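Local coordinates for CurG, CurH fusion protein (Moorea producens 3L, PDB 4MYY), which joins the class 2 docking domains of two successive curacin A polyketide synthase modules in one engineered chain, probably mimicking how the modules recognise each other, at residues B[26-31]-B[68-73]. Numbering follows the deposited sequence.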
loop_
_atom_site.group_PDB
_atom_site.type_symbol
_atom_site.label_atom_id
_atom_site.label_comp_id
_atom_site.label_asym_id
_atom_site.label_seq_id
_atom_site.Cartn_x
_atom_site.Cartn_y
_atom_site.Cartn_z
ATOM N N GLN B 26 0.557 8.264 6.886
ATOM C CA GLN B 26 -0.802 8.559 7.288
ATOM C C GLN B 26 -1.727 7.433 6.907
ATOM O O GLN B 26 -2.663 7.126 7.661
ATOM C CB GLN B 26 -1.285 9.870 6.692
ATOM C CG GLN B 26 -0.641 11.063 7.365
ATOM C CD GLN B 26 -1.101 12.361 6.773
ATOM O OE1 GLN B 26 -2.226 12.800 7.016
ATOM N NE2 GLN B 26 -0.239 12.994 5.999
ATOM N N ILE B 27 -1.493 6.831 5.745
ATOM C CA ILE B 27 -2.313 5.687 5.340
ATOM C C ILE B 27 -2.062 4.549 6.318
ATOM O O ILE B 27 -2.994 3.911 6.810
ATOM C CB ILE B 27 -2.122 5.296 3.844
ATOM C CG1 ILE B 27 -3.038 6.161 2.976
ATOM C CG2 ILE B 27 -2.568 3.863 3.579
ATOM C CD1 ILE B 27 -2.431 7.451 2.490
ATOM N N LEU B 28 -0.804 4.321 6.659
ATOM C CA LEU B 28 -0.494 3.285 7.622
ATOM C C LEU B 28 -1.191 3.489 8.972
ATOM O O LEU B 28 -1.759 2.550 9.529
ATOM C CB LEU B 28 1.022 3.196 7.801
ATOM C CG LEU B 28 1.544 1.939 8.425
ATOM C CD1 LEU B 28 1.012 0.669 7.761
ATOM C CD2 LEU B 28 3.049 2.047 8.225
ATOM N N GLU B 29 -1.170 4.726 9.480
ATOM C CA GLU B 29 -1.876 5.092 10.695
ATOM C C GLU B 29 -3.363 4.747 10.623
ATOM O O GLU B 29 -3.940 4.228 11.584
ATOM C CB GLU B 29 -1.817 6.608 10.889
ATOM C CG GLU B 29 -0.640 7.158 11.642
ATOM C CD GLU B 29 -0.956 8.543 12.183
ATOM O OE1 GLU B 29 -1.520 9.396 11.440
ATOM O OE2 GLU B 29 -0.672 8.772 13.374
ATOM N N SER B 30 -3.971 5.054 9.479
ATOM C CA SER B 30 -5.399 4.900 9.279
ATOM C C SER B 30 -5.774 3.422 9.339
ATOM O O SER B 30 -6.832 3.064 9.840
ATOM C CB SER B 30 -5.860 5.565 7.967
ATOM O OG SER B 30 -5.504 4.807 6.823
ATOM N N ILE B 31 -4.862 2.574 8.868
ATOM C CA ILE B 31 -4.987 1.120 8.950
ATOM C C ILE B 31 -4.875 0.617 10.409
ATOM O O ILE B 31 -5.734 -0.132 10.892
ATOM C CB ILE B 31 -3.947 0.441 8.006
ATOM C CG1 ILE B 31 -4.244 0.806 6.542
ATOM C CG2 ILE B 31 -3.947 -1.061 8.193
ATOM C CD1 ILE B 31 -3.145 0.456 5.554
ATOM N N ALA B 68 6.429 1.585 3.787
ATOM C CA ALA B 68 5.689 1.552 2.531
ATOM C C ALA B 68 5.352 0.108 2.196
ATOM O O ALA B 68 4.190 -0.206 1.862
ATOM C CB ALA B 68 6.511 2.198 1.414
ATOM N N ALA B 69 6.358 -0.767 2.309
ATOM C CA ALA B 69 6.156 -2.169 1.998
ATOM C C ALA B 69 5.142 -2.816 2.929
ATOM O O ALA B 69 4.352 -3.663 2.468
ATOM C CB ALA B 69 7.472 -2.938 1.974
ATOM N N LEU B 70 5.149 -2.418 4.210
ATOM C CA LEU B 70 4.187 -2.931 5.207
ATOM C C LEU B 70 2.755 -2.539 4.830
ATOM O O LEU B 70 1.849 -3.383 4.849
ATOM C CB LEU B 70 4.540 -2.382 6.592
ATOM C CG LEU B 70 3.545 -2.727 7.693
ATOM C CD1 LEU B 70 3.542 -4.235 7.929
ATOM C CD2 LEU B 70 3.954 -1.951 8.943
ATOM N N ALA B 71 2.544 -1.263 4.503
ATOM C CA ALA B 71 1.232 -0.799 4.038
ATOM C C ALA B 71 0.761 -1.601 2.838
ATOM O O ALA B 71 -0.409 -1.975 2.790
ATOM C CB ALA B 71 1.290 0.671 3.658
ATOM N N LEU B 72 1.647 -1.846 1.869
ATOM C CA LEU B 72 1.231 -2.521 0.619
ATOM C C LEU B 72 0.847 -3.938 0.933
ATOM O O LEU B 72 -0.164 -4.411 0.447
ATOM C CB LEU B 72 2.355 -2.572 -0.398
ATOM C CG LEU B 72 2.850 -1.289 -1.015
ATOM C CD1 LEU B 72 3.916 -1.651 -2.043
ATOM C CD2 LEU B 72 1.677 -0.594 -1.687
ATOM N N LYS B 73 1.670 -4.612 1.730
ATOM C CA LYS B 73 1.353 -5.987 2.128
ATOM C C LYS B 73 0.031 -6.113 2.844
ATOM O O LYS B 73 -0.729 -7.044 2.606
ATOM C CB LYS B 73 2.450 -6.548 3.013
ATOM C CG LYS B 73 3.417 -7.377 2.240
ATOM C CD LYS B 73 2.786 -8.740 2.043
ATOM C CE LYS B 73 3.831 -9.755 1.671
ATOM N NZ LYS B 73 3.159 -11.061 1.467
#
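L28 and L70 reach each other through matching torsions: in both leucines CG lies trans to the main-chain N, chi1 -162° in L28 and 174° in L70, which swings the isobutyl groups from the flanks of their helices into the groove between them. The two side chains cross at about a right angle. CD2 of L70 meets both methyls of L28, 4.1 Å from CD1 and 4.2 Å from CD2, so the tip of one leucine rests against the fork of the other. L28 CD1 also touches the next residue, 4.0 Å from A71 CA and 4.1 Å from A71 CB. With just a methyl at A71, the leucine lies against the backbone itself, and the CA atoms of L28 and A71 approach to 5.7 Å. The joined helices are 17-32, from the CurG C-terminal docking domain, and 64-82, from the CurH N-terminal docking domain. The contact thus lies between the CurG-derived and CurH-derived parts of an engineered chain, and its helix packing is consistent with the pairing of class 2 docking domains. No hydrogen bond links the two segments; the pairing is wholly apolar and buried. I59 of helix 42-61 touches both L28 and L70, while I31 packs on K74 and L75 further along helix 64-82. Across the dimer, A68 meets A68 of the second subunit and L72 packs on A71 of that subunit, so helix 64-82 also contributes to the two-chain interface. Within 26-31, the hydroxyl of S30 folds back along its own helix: OG donates to I27 O at 2.7 Å, in the carbonyl plane and on a lone pair, and that oxygen also accepts the helical bond from I31 N.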